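Local coordinates for glycoside hydrolase, GH17 family (Formosa sp. Hel1_33_131, PDB 6FCG), which probably hydrolyses internal beta-1,3-glucosidic bonds of laminarin, the storage glucan of marine microalgae, as an endo-acting family 17 glycoside hydrolase, at residues 50-55 with 350-355; 71-76 with 394-399; 241-246 with 303-308; 309-314 with 367-372. All coordinates share one frame; numbering follows the deposited sequence.

Interaction 1 of 4, residues 50-55 with 350-355; sequences LAISYG and FEAFDE
Ala352 CB is the apolar meeting point of two side chains, approached by Ile52 CG1 at 4.1 Å and by the ring edge of Tyr54, whose CD1 lies 4.0 Å away. The fold is the TIM barrel of this family: 50-53 is its first strand, and backbone bonds join Ser53 to Tyr349 and Phe350 to Thr306, so the chain at 349-350 runs between the first and seventh strands, consistent with the eighth-strand position. Tyr54 holds CG anti to its own N (chi1 174°), which sends the ring along Ala352 to Phe353; there CE1 of Tyr54 comes within 3.8 Å of CD2 of Phe353, the two rings crossing obliquely without stacking. Further along, the phenol OH bonds to Asp74, and Phe353 makes a cation-pi contact with Arg397. Phe350, joined to Glu351 by a cis peptide, offers CD1 to Ser53 CB at 3.5 Å, while Glu351 CB covers the centre of one face of its ring. The direct backbone link is Ala352 N to Ser53 O, 3.1 Å long with an angle of 148° at the hydrogen. At the polar edge the Glu355 carboxylate lies against the Gly55 backbone and bonds through OE2 to Trp357. Replacing Glu355 by an alanine would probably leave Trp357 NE1 without this acceptor and open a gap beside Gly55. Water 1 completes the joint, accepting from Gly55 N at 3.1 Å and from Phe353 N at 2.7 Å, with Glu351 OE1, 3.0 Å from the water oxygen, a likely acceptor.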
loop_
_atom_site.group_PDB
_atom_site.type_symbol
_atom_site.label_atom_id
_atom_site.label_comp_id
_atom_site.label_asym_id
_atom_site.label_seq_id
_atom_site.Cartn_x
_atom_site.Cartn_y
_atom_site.Cartn_z
ATOM N N LEU A 50 -32.592 -6.153 -34.763
ATOM C CA LEU A 50 -31.634 -5.954 -33.655
ATOM C C LEU A 50 -30.208 -6.117 -34.149
ATOM O O LEU A 50 -29.923 -7.022 -34.944
ATOM C CB LEU A 50 -31.852 -6.942 -32.509
ATOM C CG LEU A 50 -33.115 -6.751 -31.655
ATOM C CD1 LEU A 50 -33.203 -7.844 -30.593
ATOM C CD2 LEU A 50 -33.212 -5.374 -31.011
ATOM N N ALA A 51 -29.342 -5.209 -33.693
ATOM C CA ALA A 51 -27.944 -5.157 -34.103
ATOM C C ALA A 51 -27.028 -5.708 -33.023
ATOM O O ALA A 51 -27.410 -5.743 -31.846
ATOM C CB ALA A 51 -27.558 -3.724 -34.420
ATOM N N ILE A 52 -25.826 -6.103 -33.444
ATOM C CA ILE A 52 -24.779 -6.588 -32.558
ATOM C C ILE A 52 -23.409 -6.337 -33.184
ATOM O O ILE A 52 -23.269 -6.403 -34.401
ATOM C CB ILE A 52 -24.979 -8.098 -32.259
ATOM C CG1 ILE A 52 -24.222 -8.551 -31.018
ATOM C CG2 ILE A 52 -24.560 -8.990 -33.416
ATOM C CD1 ILE A 52 -25.071 -9.370 -30.067
ATOM N N SER A 53 -22.390 -6.118 -32.358
ATOM C CA SER A 53 -20.999 -6.209 -32.813
ATOM C C SER A 53 -20.552 -7.687 -32.822
ATOM O O SER A 53 -20.848 -8.439 -31.856
ATOM C CB SER A 53 -20.084 -5.355 -31.938
ATOM O OG SER A 53 -20.332 -3.981 -32.161
ATOM N N TYR A 54 -19.858 -8.116 -33.881
ATOM C CA TYR A 54 -19.512 -9.540 -34.038
ATOM C C TYR A 54 -18.083 -9.831 -34.481
ATOM O O TYR A 54 -17.533 -9.209 -35.393
ATOM C CB TYR A 54 -20.488 -10.246 -34.992
ATOM C CG TYR A 54 -20.089 -11.677 -35.309
ATOM C CD1 TYR A 54 -20.365 -12.697 -34.433
ATOM C CD2 TYR A 54 -19.366 -11.990 -36.457
ATOM C CE1 TYR A 54 -19.970 -14.006 -34.694
ATOM C CE2 TYR A 54 -18.965 -13.286 -36.731
ATOM C CZ TYR A 54 -19.264 -14.285 -35.841
ATOM O OH TYR A 54 -18.878 -15.567 -36.142
ATOM N N GLY A 55 -17.500 -10.806 -33.794
ATOM C CA GLY A 55 -16.304 -11.479 -34.226
ATOM C C GLY A 55 -16.465 -12.944 -33.887
ATOM O O GLY A 55 -17.041 -13.303 -32.844
ATOM N N PHE A 350 -21.768 -4.624 -27.891
ATOM C CA PHE A 350 -20.493 -5.324 -27.815
ATOM C C PHE A 350 -20.478 -6.353 -26.672
ATOM O O PHE A 350 -20.493 -5.961 -25.478
ATOM C CB PHE A 350 -19.343 -4.340 -27.651
ATOM C CG PHE A 350 -18.049 -4.907 -28.090
ATOM C CD1 PHE A 350 -17.693 -4.853 -29.419
ATOM C CD2 PHE A 350 -17.237 -5.596 -27.210
ATOM C CE1 PHE A 350 -16.533 -5.448 -29.879
ATOM C CE2 PHE A 350 -16.064 -6.198 -27.663
ATOM C CZ PHE A 350 -15.716 -6.122 -29.013
ATOM N N GLU A 351 -20.474 -7.664 -26.960
ATOM C CA GLU A 351 -20.378 -8.273 -28.301
ATOM C C GLU A 351 -21.122 -9.627 -28.290
ATOM O O GLU A 351 -21.611 -10.063 -27.240
ATOM C CB GLU A 351 -18.919 -8.375 -28.813
ATOM C CG GLU A 351 -18.072 -9.495 -28.250
ATOM C CD GLU A 351 -16.682 -9.660 -28.817
ATOM O OE1 GLU A 351 -16.484 -9.972 -30.009
ATOM O OE2 GLU A 351 -15.780 -9.529 -27.975
ATOM N N ALA A 352 -21.206 -10.294 -29.429
ATOM C CA ALA A 352 -21.906 -11.580 -29.484
ATOM C C ALA A 352 -21.222 -12.656 -28.647
ATOM O O ALA A 352 -21.841 -13.208 -27.725
ATOM C CB ALA A 352 -22.072 -12.056 -30.911
ATOM N N PHE A 353 -19.957 -12.918 -28.953
ATOM C CA PHE A 353 -19.162 -13.982 -28.302
ATOM C C PHE A 353 -17.873 -13.430 -27.690
ATOM O O PHE A 353 -17.220 -12.581 -28.248
ATOM C CB PHE A 353 -18.782 -15.072 -29.320
ATOM C CG PHE A 353 -19.961 -15.762 -29.970
ATOM C CD1 PHE A 353 -20.515 -16.897 -29.403
ATOM C CD2 PHE A 353 -20.526 -15.260 -31.132
ATOM C CE1 PHE A 353 -21.603 -17.512 -29.968
ATOM C CE2 PHE A 353 -21.629 -15.885 -31.715
ATOM C CZ PHE A 353 -22.167 -17.005 -31.133
ATOM N N ASP A 354 -17.494 -13.947 -26.534
ATOM C CA ASP A 354 -16.168 -13.689 -25.964
ATOM C C ASP A 354 -15.116 -13.993 -27.019
ATOM O O ASP A 354 -15.190 -14.996 -27.730
ATOM C CB ASP A 354 -15.879 -14.588 -24.744
ATOM C CG ASP A 354 -16.650 -14.186 -23.516
ATOM O OD1 ASP A 354 -17.243 -13.099 -23.485
ATOM O OD2 ASP A 354 -16.691 -14.998 -22.572
ATOM N N GLU A 355 -14.138 -13.108 -27.092
ATOM C CA GLU A 355 -13.053 -13.211 -28.045
ATOM C C GLU A 355 -11.738 -13.141 -27.278
ATOM O O GLU A 355 -11.281 -12.062 -26.920
ATOM C CB GLU A 355 -13.169 -12.085 -29.068
ATOM C CG GLU A 355 -14.330 -12.296 -30.056
ATOM C CD GLU A 355 -14.130 -11.567 -31.371
ATOM O OE1 GLU A 355 -14.547 -10.375 -31.505
ATOM O OE2 GLU A 355 -13.492 -12.143 -32.259
HETATM O O HOH W 1 -18.636 -11.818 -31.066
#

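Interaction 2 of 4, residues 71-76 with 394-399; sequences LKEDMK and GLTRGG
Glu73 reaches Gly398 because its CG stands anti to its carbonyl carbon (chi1 -72°) and the chain beyond is extended, carrying the carboxylate from the helix to the hairpin. Arg397 answers with CG anti to its N (chi1 -160°) and a bend at chi3 that swings the guanidinium toward Asp74. The motif is a short, weakly bonded beta hairpin, strands 396-397 and 400-401, laid against helix 68-80, which follows the first barrel strand; Gly398 and Gly399 have the backbone angles of a type I' turn, both with positive phi. Gly398 N donates to Glu73 OE1 at 3.2 Å, meeting it from above the carboxylate plane; Arg58 pairs with the same oxygen, so the turn and an arginine share one acceptor. Asp74 OD1 approaches an edge of the Arg397 guanidinium in a salt bridge whose exact length is doubtful, since the placement of Arg397 NH1 is uncertain, too close to neighbouring atoms in the model. Asp74 is nevertheless amply engaged: Arg58 also pairs with OD1, and Tyr54 OH bonds to OD2. Arg397 NE donates a hydrogen bond to Val375 O, which helps fix the bend. Thr396 contributes a methyl, CG2, at 3.3 Å from Glu73 OE2. Leu395 straddles the backbone and side chain of Lys76, its CD1 lying 3.8 Å from Lys76 O and its CD2 3.9 Å from Lys76 CB.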
loop_
_atom_site.group_PDB
_atom_site.type_symbol
_atom_site.label_atom_id
_atom_site.label_comp_id
_atom_site.label_asym_id
_atom_site.label_seq_id
_atom_site.Cartn_x
_atom_site.Cartn_y
_atom_site.Cartn_z
ATOM N N LEU A 71 -18.231 -20.012 -38.784
ATOM C CA LEU A 71 -19.013 -18.787 -38.875
ATOM C C LEU A 71 -20.510 -19.032 -39.070
ATOM O O LEU A 71 -21.325 -18.282 -38.533
ATOM C CB LEU A 71 -18.475 -17.885 -39.978
ATOM C CG LEU A 71 -17.012 -17.419 -39.791
ATOM C CD1 LEU A 71 -16.499 -16.817 -41.092
ATOM C CD2 LEU A 71 -16.877 -16.454 -38.630
ATOM N N LYS A 72 -20.872 -20.077 -39.805
ATOM C CA LYS A 72 -22.276 -20.417 -40.004
ATOM C C LYS A 72 -22.946 -20.845 -38.711
ATOM O O LYS A 72 -24.079 -20.460 -38.449
ATOM C CB LYS A 72 -22.442 -21.520 -41.048
ATOM C CG LYS A 72 -22.205 -21.053 -42.467
ATOM C CD LYS A 72 -22.018 -22.200 -43.439
ATOM C CE LYS A 72 -23.336 -22.851 -43.816
ATOM N NZ LYS A 72 -23.104 -23.734 -44.991
ATOM N N GLU A 73 -22.231 -21.612 -37.899
ATOM C CA GLU A 73 -22.676 -21.922 -36.540
ATOM C C GLU A 73 -23.103 -20.635 -35.797
ATOM O O GLU A 73 -24.218 -20.555 -35.276
ATOM C CB GLU A 73 -21.588 -22.665 -35.764
ATOM C CG GLU A 73 -21.343 -24.109 -36.192
ATOM C CD GLU A 73 -20.168 -24.790 -35.484
ATOM O OE1 GLU A 73 -19.203 -24.110 -35.063
ATOM O OE2 GLU A 73 -20.212 -26.030 -35.314
ATOM N N ASP A 74 -22.245 -19.611 -35.827
ATOM C CA ASP A 74 -22.524 -18.334 -35.143
ATOM C C ASP A 74 -23.718 -17.619 -35.717
ATOM O O ASP A 74 -24.576 -17.114 -34.989
ATOM C CB ASP A 74 -21.309 -17.395 -35.197
ATOM C CG ASP A 74 -20.133 -17.908 -34.411
ATOM O OD1 ASP A 74 -20.273 -18.948 -33.732
ATOM O OD2 ASP A 74 -19.032 -17.316 -34.473
ATOM N N MET A 75 -23.766 -17.570 -37.035
ATOM C CA MET A 75 -24.864 -16.913 -37.708
ATOM C C MET A 75 -26.188 -17.549 -37.333
ATOM O O MET A 75 -27.164 -16.825 -37.104
ATOM C CB MET A 75 -24.684 -16.947 -39.227
ATOM C CG MET A 75 -23.519 -16.160 -39.808
ATOM S SD MET A 75 -23.394 -14.431 -39.356
ATOM C CE MET A 75 -22.253 -14.522 -37.950
ATOM N N LYS A 76 -26.232 -18.883 -37.274
ATOM C CA LYS A 76 -27.472 -19.572 -36.919
ATOM C C LYS A 76 -27.900 -19.202 -35.500
ATOM O O LYS A 76 -29.073 -18.884 -35.285
ATOM C CB LYS A 76 -27.373 -21.089 -37.079
ATOM C CG LYS A 76 -27.178 -21.578 -38.516
ATOM C CD LYS A 76 -27.606 -23.031 -38.721
ATOM C CE LYS A 76 -26.899 -23.728 -39.878
ATOM N NZ LYS A 76 -26.049 -24.874 -39.489
ATOM N N GLY A 394 -30.958 -27.645 -30.832
ATOM C CA GLY A 394 -30.399 -28.223 -32.054
ATOM C C GLY A 394 -29.169 -27.505 -32.595
ATOM O O GLY A 394 -28.538 -28.000 -33.546
ATOM N N LEU A 395 -28.833 -26.346 -32.015
ATOM C CA LEU A 395 -27.700 -25.540 -32.457
ATOM C C LEU A 395 -26.497 -25.847 -31.628
ATOM O O LEU A 395 -26.592 -26.214 -30.463
ATOM C CB LEU A 395 -28.051 -24.057 -32.366
ATOM C CG LEU A 395 -29.106 -23.550 -33.389
ATOM C CD1 LEU A 395 -29.242 -22.046 -33.158
ATOM C CD2 LEU A 395 -28.875 -23.877 -34.863
ATOM N N THR A 396 -25.355 -25.610 -32.228
ATOM C CA THR A 396 -24.079 -26.070 -31.728
ATOM C C THR A 396 -23.028 -24.968 -31.962
ATOM O O THR A 396 -23.125 -24.240 -32.938
ATOM C CB THR A 396 -23.772 -27.407 -32.472
ATOM O OG1 THR A 396 -23.783 -28.478 -31.550
ATOM C CG2 THR A 396 -22.434 -27.440 -33.305
ATOM N N ARG A 397 -22.054 -24.839 -31.063
ATOM C CA ARG A 397 -20.800 -24.125 -31.368
ATOM C C ARG A 397 -19.607 -25.024 -31.062
ATOM O O ARG A 397 -19.410 -25.419 -29.926
ATOM C CB ARG A 397 -20.691 -22.777 -30.611
ATOM C CG ARG A 397 -19.692 -21.783 -31.212
ATOM C CD ARG A 397 -19.702 -20.480 -30.455
ATOM N NE ARG A 397 -18.472 -19.704 -30.250
ATOM C CZ ARG A 397 -17.950 -18.757 -31.010
ATOM N NH1 ARG A 397 -18.432 -18.468 -32.186
ATOM N NH2 ARG A 397 -16.886 -18.106 -30.598
ATOM N N GLY A 398 -18.847 -25.375 -32.098
ATOM C CA GLY A 398 -17.633 -26.214 -31.983
ATOM C C GLY A 398 -17.897 -27.603 -31.427
ATOM O O GLY A 398 -17.086 -28.123 -30.688
ATOM N N GLY A 399 -19.067 -28.167 -31.718
ATOM C CA GLY A 399 -19.532 -29.383 -31.063
ATOM C C GLY A 399 -20.368 -29.254 -29.786
ATOM O O GLY A 399 -21.066 -30.194 -29.423
#

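Interaction 3 of 4, residues 241-246 with 303-308; sequences HTYPMH and IGETGW
Glu305 is held by two aromatic residues of 241-246. Glu305 CB lies over the middle of the His241 ring, 3.4 Å from the centroid and 5° off the normal, a CH-pi contact. Tyr243 OH donates to Glu305 OE1 over 2.7 Å; Glu305 OE1 accepts through its anti lone pair, with ring and carboxylate planes nearly perpendicular at 81°. Thr306 CA lies over one face of the Tyr243 ring, offset toward its rim, a CH-pi contact. These groups sit at the ends of two adjacent parallel strands of the TIM barrel, 238-241 and 301-305, joined by a bridge at His241 and Glu305: Thr242 N donates to Glu305 O at 3.2 Å, and Thr306 OG1, set anti to its own N (chi1 -170°) and so brought to Thr242 O, donates to that oxygen at 2.6 Å. Farther out, Met245 lays CG over the five-membered ring of Trp308, 3.9 Å from its centroid, and its sulfur stands more distantly above the same face, a Met-aromatic contact. Water 2 bridges Met245 N and Gly307 O. In the second shell Glu169 and Ser210 bond to the two ring nitrogens of His241, while Arg87 and Tyr89 engage Glu305 OE2. With both oxygens gripped and CB seated on a ring, the carboxylate is oriented at the end of the seventh strand, consistent with the nucleophile position of related TIM-barrel glycosidases.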
loop_
_atom_site.group_PDB
_atom_site.type_symbol
_atom_site.label_atom_id
_atom_site.label_comp_id
_atom_site.label_asym_id
_atom_site.label_seq_id
_atom_site.Cartn_x
_atom_site.Cartn_y
_atom_site.Cartn_z
ATOM N N HIS A 241 -20.011 5.690 -30.075
ATOM C CA HIS A 241 -19.669 4.765 -28.977
ATOM C C HIS A 241 -19.732 5.450 -27.610
ATOM O O HIS A 241 -19.241 6.568 -27.470
ATOM C CB HIS A 241 -18.251 4.190 -29.134
ATOM C CG HIS A 241 -17.986 3.548 -30.464
ATOM N ND1 HIS A 241 -16.808 2.881 -30.724
ATOM C CD2 HIS A 241 -18.734 3.446 -31.591
ATOM C CE1 HIS A 241 -16.836 2.408 -31.954
ATOM N NE2 HIS A 241 -17.991 2.740 -32.504
ATOM N N THR A 242 -20.236 4.717 -26.607
ATOM C CA THR A 242 -20.227 5.174 -25.219
ATOM C C THR A 242 -20.029 3.995 -24.290
ATOM O O THR A 242 -20.664 2.961 -24.476
ATOM C CB THR A 242 -21.519 5.928 -24.870
ATOM O OG1 THR A 242 -21.546 6.210 -23.474
ATOM C CG2 THR A 242 -22.756 5.121 -25.241
ATOM N N TYR A 243 -19.157 4.159 -23.286
ATOM C CA TYR A 243 -18.737 3.049 -22.420
ATOM C C TYR A 243 -18.728 3.371 -20.931
ATOM O O TYR A 243 -17.677 3.561 -20.330
ATOM C CB TYR A 243 -17.363 2.530 -22.866
ATOM C CG TYR A 243 -17.424 1.401 -23.893
ATOM C CD1 TYR A 243 -17.675 0.096 -23.489
ATOM C CD2 TYR A 243 -17.235 1.656 -25.260
ATOM C CE1 TYR A 243 -17.734 -0.931 -24.407
ATOM C CE2 TYR A 243 -17.295 0.641 -26.201
ATOM C CZ TYR A 243 -17.546 -0.650 -25.773
ATOM O OH TYR A 243 -17.588 -1.690 -26.658
ATOM N N PRO A 244 -19.921 3.417 -20.316
ATOM C CA PRO A 244 -20.001 3.576 -18.862
ATOM C C PRO A 244 -19.120 2.573 -18.096
ATOM O O PRO A 244 -18.496 2.976 -17.112
ATOM C CB PRO A 244 -21.500 3.359 -18.548
ATOM C CG PRO A 244 -22.216 3.445 -19.831
ATOM C CD PRO A 244 -21.244 3.574 -20.961
ATOM N N MET A 245 -19.088 1.297 -18.515
ATOM C CA MET A 245 -18.318 0.281 -17.781
ATOM C C MET A 245 -16.894 0.752 -17.550
ATOM O O MET A 245 -16.388 0.708 -16.452
ATOM C CB MET A 245 -18.293 -1.054 -18.506
ATOM C CG MET A 245 -17.754 -2.191 -17.642
ATOM S SD MET A 245 -16.569 -3.258 -18.475
ATOM C CE MET A 245 -15.198 -2.172 -18.800
ATOM N N HIS A 246 -16.257 1.231 -18.607
ATOM C CA HIS A 246 -14.908 1.764 -18.490
ATOM C C HIS A 246 -14.839 2.969 -17.577
ATOM O O HIS A 246 -13.880 3.112 -16.844
ATOM C CB HIS A 246 -14.341 2.094 -19.872
ATOM C CG HIS A 246 -13.988 0.875 -20.651
ATOM N ND1 HIS A 246 -14.666 0.478 -21.784
ATOM C CD2 HIS A 246 -13.057 -0.073 -20.422
ATOM C CE1 HIS A 246 -14.140 -0.646 -22.240
ATOM N NE2 HIS A 246 -13.161 -0.999 -21.430
ATOM N N ILE A 303 -26.107 3.881 -32.053
ATOM C CA ILE A 303 -25.049 3.411 -31.170
ATOM C C ILE A 303 -24.272 2.309 -31.867
ATOM O O ILE A 303 -24.743 1.191 -32.027
ATOM C CB ILE A 303 -25.584 2.953 -29.800
ATOM C CG1 ILE A 303 -26.419 4.079 -29.147
ATOM C CG2 ILE A 303 -24.436 2.546 -28.877
ATOM C CD1 ILE A 303 -25.712 5.423 -29.004
ATOM N N GLY A 304 -23.054 2.644 -32.253
ATOM C CA GLY A 304 -22.157 1.702 -32.891
ATOM C C GLY A 304 -21.424 0.758 -31.951
ATOM O O GLY A 304 -20.908 -0.272 -32.404
ATOM N N GLU A 305 -21.295 1.132 -30.682
ATOM C CA GLU A 305 -20.599 0.284 -29.744
ATOM C C GLU A 305 -20.899 0.691 -28.307
ATOM O O GLU A 305 -20.732 1.833 -27.929
ATOM C CB GLU A 305 -19.078 0.257 -30.025
ATOM C CG GLU A 305 -18.406 -1.091 -29.717
ATOM C CD GLU A 305 -16.890 -1.069 -29.906
ATOM O OE1 GLU A 305 -16.152 -1.145 -28.878
ATOM O OE2 GLU A 305 -16.408 -0.955 -31.067
ATOM N N THR A 306 -21.352 -0.274 -27.524
ATOM C CA THR A 306 -21.323 -0.185 -26.068
ATOM C C THR A 306 -21.407 -1.605 -25.509
ATOM O O THR A 306 -21.902 -2.502 -26.182
ATOM C CB THR A 306 -22.447 0.694 -25.503
ATOM O OG1 THR A 306 -22.211 0.915 -24.109
ATOM C CG2 THR A 306 -23.820 0.033 -25.676
ATOM N N GLY A 307 -20.940 -1.798 -24.288
ATOM C CA GLY A 307 -20.885 -3.118 -23.693
ATOM C C GLY A 307 -20.428 -3.111 -22.248
ATOM O O GLY A 307 -19.924 -2.121 -21.752
ATOM N N TRP A 308 -20.625 -4.236 -21.574
ATOM C CA TRP A 308 -20.309 -4.380 -20.158
ATOM C C TRP A 308 -19.801 -5.807 -19.892
ATOM O O TRP A 308 -20.563 -6.753 -19.950
ATOM C CB TRP A 308 -21.579 -4.098 -19.355
ATOM C CG TRP A 308 -21.378 -3.842 -17.935
ATOM C CD1 TRP A 308 -21.063 -4.766 -16.968
ATOM C CD2 TRP A 308 -21.492 -2.595 -17.273
ATOM N NE1 TRP A 308 -20.973 -4.159 -15.747
ATOM C CE2 TRP A 308 -21.215 -2.821 -15.905
ATOM C CE3 TRP A 308 -21.786 -1.305 -17.693
ATOM C CZ2 TRP A 308 -21.241 -1.809 -14.959
ATOM C CZ3 TRP A 308 -21.805 -0.293 -16.760
ATOM C CH2 TRP A 308 -21.537 -0.551 -15.403
HETATM O O HOH W 2 -20.672 0.330 -20.713
#

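Interaction 4 of 4, residues 309-314 with 367-372; sequences ASFSNG and ENHFGL
His369 faces two successive residues of 309-314, Ser310 through its carbonyl and Phe311 through its ring, where two loops of the TIM barrel pack together: the one following strand 301-305 and the one leading toward helix 384-388. His369 O accepts from Ser310 N over 3.0 Å, and the angle of 170° at the hydrogen makes the bond almost straight. Phe311 CB lies over one face of the His369 ring, 3.9 Å from its centroid, and the Phe311 ring turns an edge toward that ring in an edge-to-face pair with planes at 62°. Phe311 CG is anti to its N (chi1 -172°), which runs the side chain alongside that of His369, both pointing the same way. Ser363 O holds His369 NE2 and so limits rotation of the imidazole, whereas Ser310 OG bonds to Lys380. Next in the chain, Phe370 turns a ring face to Ala309, with Met245 and His246 of helix 244-250 also packing on it. Exchange of Phe370 for an alanine is likely to strip Ala309 of its aromatic cover and leave a gap beside Met245. In the present arrangement Ala309 CB stands 3.8 Å from the Phe370 centroid, over the middle of the ring.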
loop_
_atom_site.group_PDB
_atom_site.type_symbol
_atom_site.label_atom_id
_atom_site.label_comp_id
_atom_site.label_asym_id
_atom_site.label_seq_id
_atom_site.Cartn_x
_atom_site.Cartn_y
_atom_site.Cartn_z
ATOM N N ALA A 309 -18.509 -5.946 -19.612
ATOM C CA ALA A 309 -17.892 -7.252 -19.516
ATOM C C ALA A 309 -18.327 -8.033 -18.296
ATOM O O ALA A 309 -18.686 -7.451 -17.253
ATOM C CB ALA A 309 -16.396 -7.104 -19.554
ATOM N N SER A 310 -18.320 -9.351 -18.417
ATOM C CA SER A 310 -18.747 -10.246 -17.345
ATOM C C SER A 310 -17.614 -10.634 -16.403
ATOM O O SER A 310 -17.867 -11.285 -15.386
ATOM C CB SER A 310 -19.362 -11.516 -17.915
ATOM O OG SER A 310 -18.412 -12.281 -18.640
ATOM N N PHE A 311 -16.381 -10.246 -16.714
ATOM C CA PHE A 311 -15.265 -10.542 -15.835
ATOM C C PHE A 311 -14.118 -9.565 -16.043
ATOM O O PHE A 311 -13.892 -9.131 -17.158
ATOM C CB PHE A 311 -14.773 -11.987 -16.061
ATOM C CG PHE A 311 -13.761 -12.431 -15.070
ATOM C CD1 PHE A 311 -14.154 -12.961 -13.854
ATOM C CD2 PHE A 311 -12.409 -12.272 -15.316
ATOM C CE1 PHE A 311 -13.213 -13.347 -12.898
ATOM C CE2 PHE A 311 -11.454 -12.662 -14.366
ATOM C CZ PHE A 311 -11.863 -13.201 -13.154
ATOM N N SER A 312 -13.396 -9.233 -14.962
ATOM C CA SER A 312 -12.165 -8.433 -15.048
ATOM C C SER A 312 -11.241 -8.730 -13.887
ATOM O O SER A 312 -11.660 -8.689 -12.735
ATOM C CB SER A 312 -12.459 -6.924 -15.009
ATOM O OG SER A 312 -11.240 -6.159 -15.024
ATOM N N ASN A 313 -9.972 -8.960 -14.198
ATOM C CA ASN A 313 -8.944 -9.085 -13.165
ATOM C C ASN A 313 -8.065 -7.807 -13.036
ATOM O O ASN A 313 -7.024 -7.853 -12.416
ATOM C CB ASN A 313 -8.082 -10.336 -13.402
ATOM C CG ASN A 313 -7.207 -10.235 -14.649
ATOM O OD1 ASN A 313 -7.159 -9.219 -15.347
ATOM N ND2 ASN A 313 -6.483 -11.276 -14.902
ATOM N N GLY A 314 -8.488 -6.699 -13.646
ATOM C CA GLY A 314 -7.833 -5.396 -13.490
ATOM C C GLY A 314 -8.787 -4.422 -12.822
ATOM O O GLY A 314 -9.389 -4.728 -11.766
ATOM N N GLU A 367 -11.330 -7.303 -21.773
ATOM C CA GLU A 367 -11.461 -7.384 -23.236
ATOM C C GLU A 367 -11.905 -8.754 -23.780
ATOM O O GLU A 367 -12.581 -8.820 -24.794
ATOM C CB GLU A 367 -10.142 -6.945 -23.910
ATOM C CG GLU A 367 -9.886 -5.440 -23.810
ATOM C CD GLU A 367 -10.854 -4.590 -24.640
ATOM O OE1 GLU A 367 -11.367 -3.678 -24.033
ATOM O OE2 GLU A 367 -11.179 -4.809 -25.831
ATOM N N ASN A 368 -11.550 -9.828 -23.076
ATOM C CA ASN A 368 -11.928 -11.184 -23.448
ATOM C C ASN A 368 -13.307 -11.604 -22.953
ATOM O O ASN A 368 -13.669 -12.752 -23.103
ATOM C CB ASN A 368 -10.888 -12.204 -22.913
ATOM C CG ASN A 368 -9.455 -11.892 -23.351
ATOM O OD1 ASN A 368 -9.200 -11.524 -24.514
ATOM N ND2 ASN A 368 -8.507 -12.019 -22.424
ATOM N N HIS A 369 -14.077 -10.718 -22.351
ATOM C CA HIS A 369 -15.291 -11.153 -21.661
ATOM C C HIS A 369 -16.505 -10.309 -21.970
ATOM O O HIS A 369 -17.468 -10.249 -21.184
ATOM C CB HIS A 369 -15.038 -11.249 -20.144
ATOM C CG HIS A 369 -14.039 -12.301 -19.779
ATOM N ND1 HIS A 369 -14.345 -13.646 -19.745
ATOM C CD2 HIS A 369 -12.729 -12.208 -19.452
ATOM C CE1 HIS A 369 -13.271 -14.336 -19.403
ATOM N NE2 HIS A 369 -12.277 -13.486 -19.218
ATOM N N PHE A 370 -16.509 -9.706 -23.146
ATOM C CA PHE A 370 -17.642 -8.865 -23.528
ATOM C C PHE A 370 -18.833 -9.612 -24.182
ATOM O O PHE A 370 -19.860 -9.005 -24.443
ATOM C CB PHE A 370 -17.167 -7.735 -24.425
ATOM C CG PHE A 370 -16.601 -6.584 -23.674
ATOM C CD1 PHE A 370 -17.441 -5.579 -23.199
ATOM C CD2 PHE A 370 -15.239 -6.482 -23.469
ATOM C CE1 PHE A 370 -16.929 -4.509 -22.520
ATOM C CE2 PHE A 370 -14.715 -5.400 -22.785
ATOM C CZ PHE A 370 -15.558 -4.416 -22.317
ATOM N N GLY A 371 -18.691 -10.914 -24.419
ATOM C CA GLY A 371 -19.720 -11.693 -25.056
ATOM C C GLY A 371 -21.004 -11.806 -24.276
ATOM O O GLY A 371 -21.024 -11.619 -23.061
ATOM N N LEU A 372 -22.093 -12.074 -25.007
ATOM C CA LEU A 372 -23.320 -12.609 -24.419
ATOM C C LEU A 372 -23.153 -14.113 -24.227
ATOM O O LEU A 372 -23.810 -14.724 -23.373
ATOM C CB LEU A 372 -24.512 -12.311 -25.296
ATOM C CG LEU A 372 -24.731 -10.860 -25.670
ATOM C CD1 LEU A 372 -25.858 -10.771 -26.679
ATOM C CD2 LEU A 372 -25.033 -9.994 -24.466
#

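From the N terminus, the first barrel strand opens interaction 1 and helix 68-80, next in the chain, opens interaction 2. Interaction 3 closes first, joining the ends of neighbouring strands 238-241 and 301-305; both wider loops enclose it. Interaction 4 then starts directly after it, at 309-314. The return to 350-355 closes interaction 1, and 367-372 closes interaction 4, so these two cross. Segment 394-399 finally closes interaction 2, which encloses interaction 4 and crosses interaction 1. Interaction 1 touches all three others, meeting interaction 4 through a probable hydrogen bond of Glu351 N to Phe370 O. Interactions 2 and 3 remain about 15 Å apart at their nearest atoms.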